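Local coordinates for protein biphenyl 2,3-Dioxygenase Beta Subunit (PDB 2GBW) that probably forms, as the beta subunit, part of a ring-hydroxylating dioxygenase acting on aromatic compounds such as biphenyl, at residues Tyr14-His19 against Gly114-Leu119; Asp142-Arg145 against Gly150-Val153. One frame throughout, in Å; residues are numbered along the deposited sequence.

Contact 1 (Tyr14-His19 against Gly114-Leu119); sequences YDIEAH and GELDVL
The CA of Ile16, on helix 10-28, lies 8.7 Å from the CA of Val118, on strand 115-128, and no hydrogen bond joins the two segments across this gap. The arrangement is a helix-on-sheet packing of the NTF2-like fold, in which the N-terminal helix lies against one face of a mixed sheet. A modest 125 Å² is buried, all of it by three side chains in the interior of the protein. Ile16 reaches the strand with both branches of its side chain, one to each of two residues spaced two apart. Its longer branch ends in CD1, which touches CD1 of Leu116 at 3.8 Å. The methyl CG2, which lies anti to the N of Ile16 itself, turns instead to Val118. These two side chains run past each other in opposite directions, whereas Ile16 and Leu116 meet at a slant.

On the strand, Leu116 and Val118 both point at the helix. Phe151 and Ala108 also press on Ile16, so the isoleucine is wedged among residues of three strands. Val118 touches Leu144 of the next strand and Tyr20 one turn further along the helix. At the other side of the helix Tyr14 packs edge-to-face on His13 of a neighbouring subunit, so the same helix also takes part in the assembly. One turn on from Ile16, His19 binds zinc in a structure of this protein, although no zinc is bound to this chain here. The Val118 end of the contact is made by CG1, extended away from its own backbone N (chi1 -169°), which lies 4.1 Å from Ile16 CG2.

Contact 2 (Asp142-Arg145 against Gly150-Val153); sequences DKLR and GFKV
Leu144 and Val153 face each other as an antiparallel non-hydrogen-bonded pair, their CA atoms 4.4 Å apart. Leu144 begins at CB, 3.9 Å from the carbonyl O of Lys152. With CG turned away from its own carbonyl carbon (chi1 -55°), the chain then forks. CD2 settles on CB of Val153 at 3.6 Å, while CD1 lies at 4.3 Å from CB of Phe151.

The pair belongs to the beta hairpin of strands 132-147 and 150-160, whose short segments are twisted to 137° between their N-to-C directions. Next to it Arg145 and Lys152 form the hydrogen-bonded pair: Arg145 N donates to Lys152 O (3.0 Å) and Lys152 N to Arg145 O (2.9 Å), both bonds fairly straight. Arg145 O is also approached by the CA-H of Phe151. The Arg145 chain bends at chi3, and its guanidinium is engaged by Asp43 in a salt bridge and by Phe154 in a cation-pi contact.

Further along, the CG2 methyl of Val153 lies against the carboxylate carbon CG of Asp142 at 3.8 Å. The oxygens of that buried carboxylate have polar partners beyond the hairpin segments: OD2 bonds to Tyr20 OH and OD1 bridges to Arg156 NE.

How the contacts relate
From the N terminus, helix 10-28 comes first, and contact 1 brings it against strand 115-128 across a loop of 94 intervening residues. Contact 2 follows later and closes a far shorter loop, the turn of a hairpin, so the two are in series and neither nest nor cross. Strands 115-128 and 132-147 are successive and adjacent in the sheet, which ties the contacts together: Val118 O and Asp142 N form a probable hydrogen bond, and Glu115 OE1 meets Lys143 NZ at 2.7 Å in a salt bridge. The helix reaches the hairpin too, with His19 CE1 3.2 Å from Phe151 O.

Contact 1 (Tyr14-His19 against Gly114-Leu119)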
ATOM      1  N   TYR B  14     -14.947  13.015  33.093  1.00 36.60           N
ATOM      2  CA  TYR B  14     -14.359  11.723  33.437  1.00 36.86           C
ATOM      3  C   TYR B  14     -15.388  10.617  33.271  1.00 36.55           C
ATOM      4  O   TYR B  14     -15.132   9.557  32.668  1.00 37.18           O
ATOM      5  CB  TYR B  14     -13.859  11.703  34.897  1.00 37.25           C
ATOM      6  CG  TYR B  14     -13.314  10.328  35.199  1.00 38.09           C
ATOM      7  CD1 TYR B  14     -11.981  10.024  34.924  1.00 41.70           C
ATOM      8  CD2 TYR B  14     -14.142   9.306  35.691  1.00 36.98           C
ATOM      9  CE1 TYR B  14     -11.471   8.772  35.172  1.00 41.62           C
ATOM     10  CE2 TYR B  14     -13.638   8.032  35.956  1.00 40.73           C
ATOM     11  CZ  TYR B  14     -12.302   7.767  35.678  1.00 41.56           C
ATOM     12  OH  TYR B  14     -11.736   6.515  35.872  1.00 40.50           O
ATOM     13  N   ASP B  15     -16.589  10.871  33.750  1.00 35.80           N
ATOM     14  CA  ASP B  15     -17.633   9.830  33.695  1.00 36.13           C
ATOM     15  C   ASP B  15     -18.032   9.469  32.268  1.00 34.84           C
ATOM     16  O   ASP B  15     -18.291   8.304  31.961  1.00 33.94           O
ATOM     17  CB  ASP B  15     -18.813  10.306  34.495  1.00 35.69           C
ATOM     18  CG  ASP B  15     -18.571  10.229  35.984  1.00 39.43           C
ATOM     19  OD1 ASP B  15     -17.596   9.590  36.455  1.00 42.27           O
ATOM     20  OD2 ASP B  15     -19.403  10.790  36.687  1.00 37.50           O
ATOM     21  N   ILE B  16     -18.023  10.450  31.381  1.00 35.69           N
ATOM     22  CA  ILE B  16     -18.346  10.211  29.961  1.00 36.25           C
ATOM     23  C   ILE B  16     -17.226   9.419  29.300  1.00 35.87           C
ATOM     24  O   ILE B  16     -17.460   8.479  28.575  1.00 36.46           O
ATOM     25  CB  ILE B  16     -18.602  11.553  29.242  1.00 36.65           C
ATOM     26  CG1 ILE B  16     -19.897  12.210  29.726  1.00 36.09           C
ATOM     27  CG2 ILE B  16     -18.669  11.305  27.722  1.00 36.59           C
ATOM     28  CD1 ILE B  16     -20.064  13.725  29.245  1.00 35.46           C
ATOM     29  N   GLU B  17     -15.974   9.773  29.564  1.00 36.16           N
ATOM     30  CA  GLU B  17     -14.850   8.999  29.073  1.00 36.62           C
ATOM     31  C   GLU B  17     -14.876   7.526  29.547  1.00 36.02           C
ATOM     32  O   GLU B  17     -14.568   6.601  28.755  1.00 35.53           O
ATOM     33  CB  GLU B  17     -13.555   9.676  29.499  1.00 37.39           C
ATOM     34  CG  GLU B  17     -13.298  10.968  28.698  1.00 41.65           C
ATOM     35  CD  GLU B  17     -12.063  10.952  27.811  1.00 44.73           C
ATOM     36  OE1 GLU B  17     -11.726   9.896  27.202  1.00 49.50           O
ATOM     37  OE2 GLU B  17     -11.449  12.052  27.705  1.00 46.10           O
ATOM     38  N   ALA B  18     -15.161   7.319  30.832  1.00 37.29           N
ATOM     39  CA  ALA B  18     -15.253   5.994  31.397  1.00 36.62           C
ATOM     40  C   ALA B  18     -16.386   5.162  30.742  1.00 37.46           C
ATOM     41  O   ALA B  18     -16.193   3.993  30.438  1.00 36.41           O
ATOM     42  CB  ALA B  18     -15.442   6.094  32.918  1.00 36.46           C
ATOM     43  N   HIS B  19     -17.541   5.792  30.499  1.00 36.93           N
ATOM     44  CA  HIS B  19     -18.616   5.210  29.718  1.00 36.12           C
ATOM     45  C   HIS B  19     -18.155   4.777  28.302  1.00 36.45           C
ATOM     46  O   HIS B  19     -18.407   3.650  27.899  1.00 37.36           O
ATOM     47  CB  HIS B  19     -19.782   6.210  29.578  1.00 37.56           C
ATOM     48  CG  HIS B  19     -20.848   5.770  28.624  1.00 38.00           C
ATOM     49  ND1 HIS B  19     -21.901   4.964  29.010  1.00 40.95           N
ATOM     50  CD2 HIS B  19     -20.993   5.972  27.287  1.00 36.57           C
ATOM     51  CE1 HIS B  19     -22.651   4.707  27.953  1.00 40.54           C
ATOM     52  NE2 HIS B  19     -22.134   5.320  26.905  1.00 37.07           N
ATOM     53  N   GLY B 114     -31.014  17.987  30.963  1.00 45.10           N
ATOM     54  CA  GLY B 114     -30.074  16.991  31.499  1.00 44.82           C
ATOM     55  C   GLY B 114     -29.312  16.193  30.445  1.00 44.88           C
ATOM     56  O   GLY B 114     -28.544  15.268  30.779  1.00 44.04           O
ATOM     57  N   GLU B 115     -29.491  16.548  29.178  1.00 44.16           N
ATOM     58  CA  GLU B 115     -28.904  15.771  28.095  1.00 44.35           C
ATOM     59  C   GLU B 115     -27.557  16.374  27.776  1.00 43.87           C
ATOM     60  O   GLU B 115     -27.297  17.535  28.140  1.00 44.81           O
ATOM     61  CB  GLU B 115     -29.813  15.803  26.867  1.00 45.25           C
ATOM     62  CG  GLU B 115     -31.293  15.463  27.243  1.00 45.79           C
ATOM     63  CD  GLU B 115     -32.284  15.657  26.087  1.00 46.74           C
ATOM     64  OE1 GLU B 115     -31.936  16.319  25.068  1.00 50.48           O
ATOM     65  OE2 GLU B 115     -33.416  15.129  26.188  1.00 48.48           O
ATOM     66  N   LEU B 116     -26.707  15.569  27.144  1.00 42.42           N
ATOM     67  CA  LEU B 116     -25.318  15.940  26.855  1.00 42.45           C
ATOM     68  C   LEU B 116     -25.050  15.794  25.388  1.00 42.07           C
ATOM     69  O   LEU B 116     -25.373  14.763  24.799  1.00 41.85           O
ATOM     70  CB  LEU B 116     -24.353  15.048  27.622  1.00 41.23           C
ATOM     71  CG  LEU B 116     -24.426  15.160  29.137  1.00 44.05           C
ATOM     72  CD1 LEU B 116     -23.797  13.921  29.719  1.00 44.63           C
ATOM     73  CD2 LEU B 116     -23.719  16.441  29.529  1.00 42.04           C
ATOM     74  N   ASP B 117     -24.446  16.818  24.801  1.00 41.97           N
ATOM     75  CA  ASP B 117     -23.944  16.742  23.450  1.00 42.15           C
ATOM     76  C   ASP B 117     -22.481  16.424  23.564  1.00 41.86           C
ATOM     77  O   ASP B 117     -21.719  17.163  24.193  1.00 40.92           O
ATOM     78  CB  ASP B 117     -24.098  18.065  22.697  1.00 43.83           C
ATOM     79  CG  ASP B 117     -25.554  18.412  22.389  1.00 47.83           C
ATOM     80  OD1 ASP B 117     -26.329  17.500  22.072  1.00 54.30           O
ATOM     81  OD2 ASP B 117     -25.903  19.612  22.437  1.00 52.87           O
ATOM     82  N   VAL B 118     -22.087  15.350  22.898  1.00 40.17           N
ATOM     83  CA  VAL B 118     -20.719  14.804  22.970  1.00 40.18           C
ATOM     84  C   VAL B 118     -20.081  14.550  21.603  1.00 39.00           C
ATOM     85  O   VAL B 118     -20.564  13.747  20.771  1.00 38.11           O
ATOM     86  CB  VAL B 118     -20.669  13.515  23.831  1.00 39.07           C
ATOM     87  CG1 VAL B 118     -19.197  13.116  24.127  1.00 39.16           C
ATOM     88  CG2 VAL B 118     -21.495  13.692  25.128  1.00 40.82           C
ATOM     89  N   LEU B 119     -18.955  15.220  21.388  1.00 39.39           N
ATOM     90  CA  LEU B 119     -18.117  15.052  20.216  1.00 39.39           C
ATOM     91  C   LEU B 119     -16.930  14.133  20.549  1.00 39.36           C
ATOM     92  O   LEU B 119     -16.343  14.192  21.621  1.00 38.05           O
ATOM     93  CB  LEU B 119     -17.590  16.400  19.754  1.00 39.85           C
ATOM     94  CG  LEU B 119     -18.643  17.470  19.470  1.00 40.26           C
ATOM     95  CD1 LEU B 119     -17.950  18.836  19.328  1.00 41.06           C
ATOM     96  CD2 LEU B 119     -19.416  17.082  18.227  1.00 42.93           C
TER

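Contact 2 (Asp142-Arg145 against Gly150-Val153)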
ATOM      1  N   ASP B 142     -22.795  12.471  19.519  1.00 39.52           N
ATOM      2  CA  ASP B 142     -23.819  11.788  20.374  1.00 38.97           C
ATOM      3  C   ASP B 142     -24.640  12.793  21.143  1.00 38.92           C
ATOM      4  O   ASP B 142     -24.138  13.859  21.516  1.00 36.05           O
ATOM      5  CB  ASP B 142     -23.161  10.871  21.425  1.00 38.69           C
ATOM      6  CG  ASP B 142     -22.560   9.581  20.860  1.00 42.32           C
ATOM      7  OD1 ASP B 142     -22.869   9.173  19.708  1.00 39.77           O
ATOM      8  OD2 ASP B 142     -21.792   8.928  21.637  1.00 46.90           O
ATOM      9  N   LYS B 143     -25.887  12.413  21.436  1.00 38.88           N
ATOM     10  CA  LYS B 143     -26.663  12.941  22.546  1.00 40.48           C
ATOM     11  C   LYS B 143     -26.779  11.793  23.524  1.00 40.44           C
ATOM     12  O   LYS B 143     -27.236  10.695  23.151  1.00 40.93           O
ATOM     13  CB  LYS B 143     -28.060  13.344  22.125  1.00 41.27           C
ATOM     14  CG  LYS B 143     -28.152  14.415  21.016  1.00 43.64           C
ATOM     15  CD  LYS B 143     -29.305  15.394  21.292  1.00 45.53           C
ATOM     16  CE  LYS B 143     -28.977  16.383  22.428  1.00 48.01           C
ATOM     17  NZ  LYS B 143     -30.150  16.928  23.204  1.00 51.43           N
ATOM     18  N   LEU B 144     -26.334  12.018  24.751  1.00 40.49           N
ATOM     19  CA  LEU B 144     -26.444  11.036  25.829  1.00 40.58           C
ATOM     20  C   LEU B 144     -27.376  11.543  26.905  1.00 40.97           C
ATOM     21  O   LEU B 144     -27.524  12.759  27.091  1.00 41.33           O
ATOM     22  CB  LEU B 144     -25.097  10.838  26.496  1.00 40.50           C
ATOM     23  CG  LEU B 144     -23.859  10.449  25.675  1.00 39.70           C
ATOM     24  CD1 LEU B 144     -22.725  10.307  26.653  1.00 36.74           C
ATOM     25  CD2 LEU B 144     -24.013   9.148  24.895  1.00 37.86           C
ATOM     26  N   ARG B 145     -27.997  10.629  27.638  1.00 40.48           N
ATOM     27  CA  ARG B 145     -28.624  11.021  28.902  1.00 42.02           C
ATOM     28  C   ARG B 145     -28.148  10.114  30.015  1.00 43.10           C
ATOM     29  O   ARG B 145     -27.720   8.984  29.801  1.00 41.04           O
ATOM     30  CB  ARG B 145     -30.141  10.980  28.823  1.00 42.63           C
ATOM     31  CG  ARG B 145     -30.682   9.603  28.477  1.00 43.25           C
ATOM     32  CD  ARG B 145     -32.199   9.527  28.724  1.00 40.66           C
ATOM     33  NE  ARG B 145     -32.915  10.167  27.624  1.00 37.88           N
ATOM     34  CZ  ARG B 145     -33.333   9.568  26.509  1.00 39.53           C
ATOM     35  NH1 ARG B 145     -33.141   8.264  26.300  1.00 40.53           N
ATOM     36  NH2 ARG B 145     -33.954  10.284  25.582  1.00 40.59           N
ATOM     37  N   GLY B 150     -24.728   5.693  35.196  1.00 50.12           N
ATOM     38  CA  GLY B 150     -24.034   5.827  33.914  1.00 47.91           C
ATOM     39  C   GLY B 150     -24.802   6.669  32.897  1.00 46.30           C
ATOM     40  O   GLY B 150     -25.483   7.636  33.247  1.00 43.77           O
ATOM     41  N   PHE B 151     -24.703   6.279  31.629  1.00 43.70           N
ATOM     42  CA  PHE B 151     -25.328   6.994  30.522  1.00 43.22           C
ATOM     43  C   PHE B 151     -25.889   5.993  29.545  1.00 41.97           C
ATOM     44  O   PHE B 151     -25.435   4.857  29.521  1.00 43.03           O
ATOM     45  CB  PHE B 151     -24.273   7.828  29.770  1.00 42.37           C
ATOM     46  CG  PHE B 151     -23.586   8.819  30.643  1.00 40.89           C
ATOM     47  CD1 PHE B 151     -22.454   8.456  31.360  1.00 41.49           C
ATOM     48  CD2 PHE B 151     -24.118  10.090  30.821  1.00 40.87           C
ATOM     49  CE1 PHE B 151     -21.834   9.356  32.203  1.00 41.68           C
ATOM     50  CE2 PHE B 151     -23.526  10.994  31.693  1.00 41.70           C
ATOM     51  CZ  PHE B 151     -22.358  10.630  32.361  1.00 39.72           C
ATOM     52  N   LYS B 152     -26.859   6.431  28.733  1.00 41.04           N
ATOM     53  CA  LYS B 152     -27.221   5.755  27.500  1.00 40.85           C
ATOM     54  C   LYS B 152     -27.254   6.710  26.332  1.00 39.34           C
ATOM     55  O   LYS B 152     -27.637   7.849  26.474  1.00 38.20           O
ATOM     56  CB  LYS B 152     -28.574   5.067  27.653  1.00 41.77           C
ATOM     57  CG  LYS B 152     -28.523   3.883  28.635  1.00 43.48           C
ATOM     58  CD  LYS B 152     -29.838   3.098  28.650  1.00 43.48           C
ATOM     59  CE  LYS B 152     -29.738   1.899  29.588  1.00 45.91           C
ATOM     60  NZ  LYS B 152     -31.037   1.179  29.725  1.00 48.12           N
ATOM     61  N   VAL B 153     -26.874   6.232  25.144  1.00 38.08           N
ATOM     62  CA  VAL B 153     -26.936   7.097  23.973  1.00 38.25           C
ATOM     63  C   VAL B 153     -28.349   7.007  23.375  1.00 38.70           C
ATOM     64  O   VAL B 153     -28.927   5.911  23.273  1.00 38.09           O
ATOM     65  CB  VAL B 153     -25.813   6.753  22.965  1.00 37.96           C
ATOM     66  CG1 VAL B 153     -25.925   5.285  22.448  1.00 37.10           C
ATOM     67  CG2 VAL B 153     -25.804   7.728  21.741  1.00 38.05           C
TER